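Local structure of manganese lipoxygenase (Gaeumannomyces graminis, 5FX8) at residues R65-F70 with F305-D310; Q46-N51 with S309-V314. The protein oxygenates linoleic and alpha-linolenic acids to 11S- and 13R-hydroperoxy fatty acids, using a manganese-bound water as the base for hydrogen abstraction. All coordinates share one frame; numbering follows the deposited sequence.

Contact 1 of 2, residues R65-F70 with F305-D310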
loop_
_atom_site.group_PDB
_atom_site.type_symbol
_atom_site.label_atom_id
_atom_site.label_comp_id
_atom_site.label_asym_id
_atom_site.label_seq_id
_atom_site.Cartn_x
_atom_site.Cartn_y
_atom_site.Cartn_z
ATOM N N ARG A 65 17.938 -23.481 17.886
ATOM C CA ARG A 65 16.966 -22.964 18.832
ATOM C C ARG A 65 15.867 -22.148 18.151
ATOM O O ARG A 65 14.708 -22.215 18.568
ATOM C CB ARG A 65 17.679 -22.153 19.906
ATOM C CG ARG A 65 16.759 -21.675 20.981
ATOM C CD ARG A 65 16.979 -22.337 22.342
ATOM N NE ARG A 65 16.075 -21.769 23.349
ATOM C CZ ARG A 65 16.315 -20.647 24.027
ATOM N NH1 ARG A 65 17.428 -19.952 23.814
ATOM N NH2 ARG A 65 15.433 -20.212 24.914
ATOM N N LYS A 66 16.186 -21.406 17.088
ATOM C CA LYS A 66 15.126 -20.869 16.241
ATOM C C LYS A 66 14.205 -21.970 15.729
ATOM O O LYS A 66 12.996 -21.770 15.630
ATOM C CB LYS A 66 15.718 -20.107 15.060
ATOM C CG LYS A 66 16.261 -18.743 15.415
ATOM C CD LYS A 66 16.309 -17.821 14.210
ATOM C CE LYS A 66 17.272 -18.335 13.181
ATOM N NZ LYS A 66 17.405 -17.473 11.986
ATOM N N ARG A 67 14.755 -23.128 15.362
ATOM C CA ARG A 67 13.890 -24.184 14.839
ATOM C C ARG A 67 13.004 -24.811 15.904
ATOM O O ARG A 67 12.048 -25.517 15.556
ATOM C CB ARG A 67 14.708 -25.271 14.152
ATOM C CG ARG A 67 15.357 -24.791 12.884
ATOM C CD ARG A 67 16.399 -25.760 12.311
ATOM N NE ARG A 67 15.760 -26.959 11.835
ATOM C CZ ARG A 67 15.267 -27.121 10.622
ATOM N NH1 ARG A 67 15.350 -26.155 9.731
ATOM N NH2 ARG A 67 14.696 -28.265 10.302
ATOM N N GLU A 68 13.279 -24.590 17.179
ATOM C CA GLU A 68 12.360 -25.108 18.176
ATOM C C GLU A 68 11.232 -24.144 18.489
ATOM O O GLU A 68 10.212 -24.566 19.021
ATOM C CB GLU A 68 13.096 -25.447 19.473
ATOM C CG GLU A 68 13.872 -26.744 19.436
ATOM C CD GLU A 68 14.673 -27.009 20.708
ATOM O OE1 GLU A 68 15.462 -26.133 21.148
ATOM O OE2 GLU A 68 14.505 -28.116 21.264
ATOM N N LEU A 69 11.379 -22.878 18.172
ATOM C CA LEU A 69 10.439 -21.883 18.627
ATOM C C LEU A 69 9.697 -21.187 17.501
ATOM O O LEU A 69 8.699 -20.517 17.772
ATOM C CB LEU A 69 11.154 -20.835 19.491
ATOM C CG LEU A 69 12.050 -21.362 20.606
ATOM C CD1 LEU A 69 12.788 -20.245 21.296
ATOM C CD2 LEU A 69 11.203 -22.041 21.574
ATOM N N PHE A 70 10.149 -21.325 16.255
ATOM C CA PHE A 70 9.491 -20.718 15.103
ATOM C C PHE A 70 8.998 -21.836 14.196
ATOM O O PHE A 70 9.775 -22.434 13.459
ATOM C CB PHE A 70 10.446 -19.785 14.421
ATOM C CG PHE A 70 9.888 -19.042 13.272
ATOM C CD1 PHE A 70 9.794 -19.623 12.012
ATOM C CD2 PHE A 70 9.564 -17.711 13.409
ATOM C CE1 PHE A 70 9.326 -18.889 10.927
ATOM C CE2 PHE A 70 9.097 -16.983 12.337
ATOM C CZ PHE A 70 8.981 -17.569 11.095
ATOM N N PHE A 305 14.115 -18.284 7.616
ATOM C CA PHE A 305 14.355 -17.983 9.026
ATOM C C PHE A 305 14.667 -19.244 9.823
ATOM O O PHE A 305 15.474 -19.209 10.748
ATOM C CB PHE A 305 13.143 -17.261 9.606
ATOM C CG PHE A 305 13.381 -16.609 10.929
ATOM C CD1 PHE A 305 14.094 -15.437 11.023
ATOM C CD2 PHE A 305 12.834 -17.147 12.081
ATOM C CE1 PHE A 305 14.280 -14.841 12.236
ATOM C CE2 PHE A 305 13.008 -16.549 13.297
ATOM C CZ PHE A 305 13.720 -15.405 13.385
ATOM N N ARG A 306 14.069 -20.360 9.451
ATOM C CA ARG A 306 14.364 -21.642 10.074
ATOM C C ARG A 306 15.713 -22.263 9.688
ATOM O O ARG A 306 16.028 -23.336 10.204
ATOM C CB ARG A 306 13.243 -22.629 9.740
ATOM C CG ARG A 306 11.927 -22.243 10.376
ATOM C CD ARG A 306 10.900 -23.274 10.145
ATOM N NE ARG A 306 11.449 -24.605 10.331
ATOM C CZ ARG A 306 11.474 -25.258 11.484
ATOM N NH1 ARG A 306 10.966 -24.713 12.582
ATOM N NH2 ARG A 306 12.004 -26.463 11.530
ATOM N N THR A 307 16.526 -21.641 8.830
ATOM C CA THR A 307 17.705 -22.328 8.295
ATOM C C THR A 307 18.933 -21.429 8.172
ATOM O O THR A 307 20.050 -21.877 8.429
ATOM C CB THR A 307 17.421 -22.926 6.911
ATOM O OG1 THR A 307 16.799 -21.939 6.074
ATOM C CG2 THR A 307 16.583 -24.181 6.983
ATOM N N LEU A 308 18.753 -20.187 7.736
ATOM C CA LEU A 308 19.846 -19.232 7.685
ATOM C C LEU A 308 20.060 -18.616 9.055
ATOM O O LEU A 308 19.108 -18.349 9.795
ATOM C CB LEU A 308 19.568 -18.110 6.694
ATOM C CG LEU A 308 19.061 -18.475 5.325
ATOM C CD1 LEU A 308 18.780 -17.231 4.555
ATOM C CD2 LEU A 308 20.108 -19.275 4.663
ATOM N N SER A 309 21.322 -18.368 9.376
ATOM C CA SER A 309 21.641 -17.692 10.614
ATOM C C SER A 309 21.100 -16.277 10.573
ATOM O O SER A 309 20.966 -15.672 9.514
ATOM C CB SER A 309 23.154 -17.669 10.818
ATOM O OG SER A 309 23.534 -16.947 11.968
ATOM N N ASP A 310 20.800 -15.735 11.735
ATOM C CA ASP A 310 20.497 -14.327 11.756
ATOM C C ASP A 310 21.663 -13.480 11.231
ATOM O O ASP A 310 21.433 -12.372 10.736
ATOM C CB ASP A 310 20.084 -13.936 13.167
ATOM C CG ASP A 310 18.679 -14.434 13.539
ATOM O OD1 ASP A 310 17.808 -14.709 12.660
ATOM O OD2 ASP A 310 18.432 -14.517 14.754
#

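Contact 2 of 2, residues Q46-N51 with S309-V314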
loop_
_atom_site.group_PDB
_atom_site.type_symbol
_atom_site.label_atom_id
_atom_site.label_comp_id
_atom_site.label_asym_id
_atom_site.label_seq_id
_atom_site.Cartn_x
_atom_site.Cartn_y
_atom_site.Cartn_z
ATOM N N GLN A 46 29.992 -8.040 10.100
ATOM C CA GLN A 46 28.910 -8.303 11.034
ATOM C C GLN A 46 27.975 -9.327 10.451
ATOM O O GLN A 46 27.613 -10.250 11.133
ATOM C CB GLN A 46 28.143 -7.033 11.384
ATOM C CG GLN A 46 27.301 -7.155 12.639
ATOM C CD GLN A 46 27.157 -5.836 13.303
ATOM O OE1 GLN A 46 27.476 -4.816 12.703
ATOM N NE2 GLN A 46 26.727 -5.832 14.549
ATOM N N TYR A 47 27.586 -9.180 9.190
ATOM C CA TYR A 47 26.952 -10.269 8.446
ATOM C C TYR A 47 28.024 -11.061 7.701
ATOM O O TYR A 47 28.809 -10.482 6.951
ATOM C CB TYR A 47 25.922 -9.743 7.451
ATOM C CG TYR A 47 24.679 -9.168 8.052
ATOM C CD1 TYR A 47 23.612 -9.976 8.398
ATOM C CD2 TYR A 47 24.563 -7.816 8.264
ATOM C CE1 TYR A 47 22.481 -9.456 8.939
ATOM C CE2 TYR A 47 23.442 -7.292 8.806
ATOM C CZ TYR A 47 22.399 -8.113 9.138
ATOM O OH TYR A 47 21.260 -7.565 9.673
ATOM N N THR A 48 28.058 -12.372 7.896
ATOM C CA THR A 48 29.030 -13.203 7.207
ATOM C C THR A 48 28.405 -14.527 6.793
ATOM O O THR A 48 27.366 -14.935 7.303
ATOM C CB THR A 48 30.253 -13.517 8.076
ATOM O OG1 THR A 48 29.819 -14.219 9.236
ATOM C CG2 THR A 48 30.996 -12.269 8.495
ATOM N N LEU A 49 29.076 -15.211 5.887
ATOM C CA LEU A 49 28.742 -16.568 5.514
ATOM C C LEU A 49 29.194 -17.546 6.591
ATOM O O LEU A 49 30.070 -17.232 7.391
ATOM C CB LEU A 49 29.398 -16.922 4.191
ATOM C CG LEU A 49 28.814 -16.226 2.972
ATOM C CD1 LEU A 49 29.573 -16.685 1.742
ATOM C CD2 LEU A 49 27.343 -16.537 2.854
ATOM N N PRO A 50 28.586 -18.734 6.659
ATOM C CA PRO A 50 29.037 -19.727 7.638
ATOM C C PRO A 50 30.305 -20.439 7.233
ATOM O O PRO A 50 30.962 -21.021 8.096
ATOM C CB PRO A 50 27.866 -20.703 7.698
ATOM C CG PRO A 50 27.252 -20.601 6.371
ATOM C CD PRO A 50 27.346 -19.166 5.993
ATOM N N ASN A 51 30.668 -20.382 5.953
ATOM C CA ASN A 51 31.792 -21.150 5.420
ATOM C C ASN A 51 33.041 -21.004 6.284
ATOM O O ASN A 51 33.619 -22.001 6.732
ATOM C CB ASN A 51 32.059 -20.712 3.978
ATOM C CG ASN A 51 30.773 -20.632 3.142
ATOM O OD1 ASN A 51 29.727 -20.226 3.648
ATOM N ND2 ASN A 51 30.847 -21.020 1.866
ATOM N N SER A 309 21.322 -18.368 9.376
ATOM C CA SER A 309 21.641 -17.692 10.614
ATOM C C SER A 309 21.100 -16.277 10.573
ATOM O O SER A 309 20.966 -15.672 9.514
ATOM C CB SER A 309 23.154 -17.669 10.818
ATOM O OG SER A 309 23.534 -16.947 11.968
ATOM N N ASP A 310 20.800 -15.735 11.735
ATOM C CA ASP A 310 20.497 -14.327 11.756
ATOM C C ASP A 310 21.663 -13.480 11.231
ATOM O O ASP A 310 21.433 -12.372 10.736
ATOM C CB ASP A 310 20.084 -13.936 13.167
ATOM C CG ASP A 310 18.679 -14.434 13.539
ATOM O OD1 ASP A 310 17.808 -14.709 12.660
ATOM O OD2 ASP A 310 18.432 -14.517 14.754
ATOM N N ARG A 311 22.899 -13.978 11.280
ATOM C CA ARG A 311 24.045 -13.212 10.790
ATOM C C ARG A 311 24.362 -13.477 9.331
ATOM O O ARG A 311 25.299 -12.892 8.807
ATOM C CB ARG A 311 25.285 -13.482 11.648
ATOM C CG ARG A 311 25.062 -13.164 13.107
ATOM C CD ARG A 311 26.323 -13.300 13.947
ATOM N NE ARG A 311 26.734 -14.675 14.250
ATOM C CZ ARG A 311 27.869 -15.227 13.835
ATOM N NH1 ARG A 311 28.714 -14.537 13.081
ATOM N NH2 ARG A 311 28.163 -16.471 14.168
ATOM N N HIS A 312 23.601 -14.305 8.672
ATOM C CA HIS A 312 23.758 -14.538 7.246
ATOM C C HIS A 312 23.307 -13.324 6.437
ATOM O O HIS A 312 22.216 -12.800 6.671
ATOM C CB HIS A 312 22.952 -15.737 6.856
ATOM C CG HIS A 312 23.355 -16.330 5.558
ATOM N ND1 HIS A 312 23.260 -15.650 4.373
ATOM C CD2 HIS A 312 23.852 -17.544 5.256
ATOM C CE1 HIS A 312 23.676 -16.420 3.392
ATOM N NE2 HIS A 312 24.044 -17.575 3.903
ATOM N N PRO A 313 24.103 -12.860 5.470
ATOM C CA PRO A 313 23.725 -11.642 4.712
ATOM C C PRO A 313 22.411 -11.744 3.947
ATOM O O PRO A 313 21.694 -10.741 3.774
ATOM C CB PRO A 313 24.922 -11.456 3.767
ATOM C CG PRO A 313 26.040 -12.121 4.482
ATOM C CD PRO A 313 25.469 -13.304 5.157
ATOM N N VAL A 314 22.079 -12.934 3.479
ATOM C CA VAL A 314 20.819 -13.113 2.777
ATOM C C VAL A 314 19.644 -13.029 3.751
ATOM O O VAL A 314 18.583 -12.495 3.412
ATOM C CB VAL A 314 20.830 -14.434 1.997
ATOM C CG1 VAL A 314 19.515 -14.653 1.374
ATOM C CG2 VAL A 314 21.866 -14.381 0.937
HETATM O O HOH W 1 28.976 -12.220 11.504
#

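Contact 1 of 2, residues R65-F70 with F305-D310
Lys66 reaches from the last turns of helix 56-69 into the loop 306-310, and its ammonium nitrogen is gripped by three oxygens. NZ donates to Phe305 O at 2.9 Å, in the carbonyl plane on a lone pair, and to Leu308 O, which it meets almost head-on (C=O...N 165°). The third bond is a salt bridge to Asp310 OD1 at 2.9 Å, approached from above the carboxylate plane. Lys66 CD lies over one face of the Phe305 ring, a CH-pi contact, and the bend at chi3 (-64°) carries NZ back over the same face, a cation-pi contact with NZ 4.1 Å from the ring centroid. Phe305 in turn presents its edge to the face of Phe70 in an edge-to-face pair, with centroids 4.7 Å apart.

Two arginines exchange bonds beside this group. Arg67 NH1 donates to Arg306 O at 2.9 Å, while Arg306 NH1 donates to Phe70 O at 2.7 Å and, at a longer 3.3 Å, to Arg67 O. Arg306 NH2 sits over the centre of the Arg67 guanidinium face, with the two planes 55° apart. Glu442 forms a salt bridge with both arginines, through Arg67 NH1 and Arg306 NE, and its negative charge probably makes their closeness tolerable. Further out, Ile92 of helix 86-124 packs on both phenylalanines and Leu88 on Phe305, and Thr307 rests on helix 434-444.

Helix 268-305 carries the manganese ligands His290 and His294 well away from here. Two helix C-termini are thus each met by basic side chains of the other segment: Lys66 and Arg67 at the end of helix 268-305, Arg306 at that of helix 56-69, where positive charge would suit the helix dipoles.

Contact 2 of 2, residues Q46-N51 with S309-V314
With chi1 at -70°, Tyr47 sends its ring alongside the 310-313 backbone, where CD1 comes near His312 O and CB packs on Pro313 CG at 3.8 Å. The His312 imidazole, its CG anti to its own backbone N (chi1 -162°), is carried toward Leu49 and Pro50, and Leu49 CD2 approaches NE2 at 3.6 Å.

The backbones meet at Arg311 O. Thr48 N donates to it at 3.0 Å through a rather bent bond, and Tyr47 CA adds a CA-H...O contact to the same oxygen. A water accepts from Arg311 NH1 at 2.8 Å in the guanidinium plane and also bonds to Thr48 OG1, while Arg311 NH2 forms a salt bridge with Asp53.

Residues 309-312 form a type I turn that also contains an ST turn, with Ser309 OG accepting from Arg311 N. At the N-cap of helix 313-321, His312 ND1 accepts from Val314 N at 3.1 Å, in the ring plane; its NE2 bonds to Asp433.

The 46-51 segment, extended at Tyr47 to Leu49, lies across the start of helix 313-321, with helix 396-420 against Leu49 and Pro313, helix 434-444 against Pro50 and His312, and Arg59 of helix 56-69 bonded to Thr48 O.

Contacts 1 and 2 have centres 13 Å apart and share Ser309 and Asp310, so the connection between helices 268-305 and 313-321 is met by 65-70 over its first part and by 46-51 over its last. Along the chain, 46-51 comes first, then 65-70 at the end of helix 56-69; their partners, 305-310 and 309-314, follow more than 230 residues later and overlap. Leu308 CD1 packs on Val314 CG1 at 4.2 Å, within the 305-314 run that both contacts use. Helix 434-444 packs beside both. Together they fasten the beginning of the modelled chain to the helical body, about 30 Å from the chain's centre and away from the manganese site.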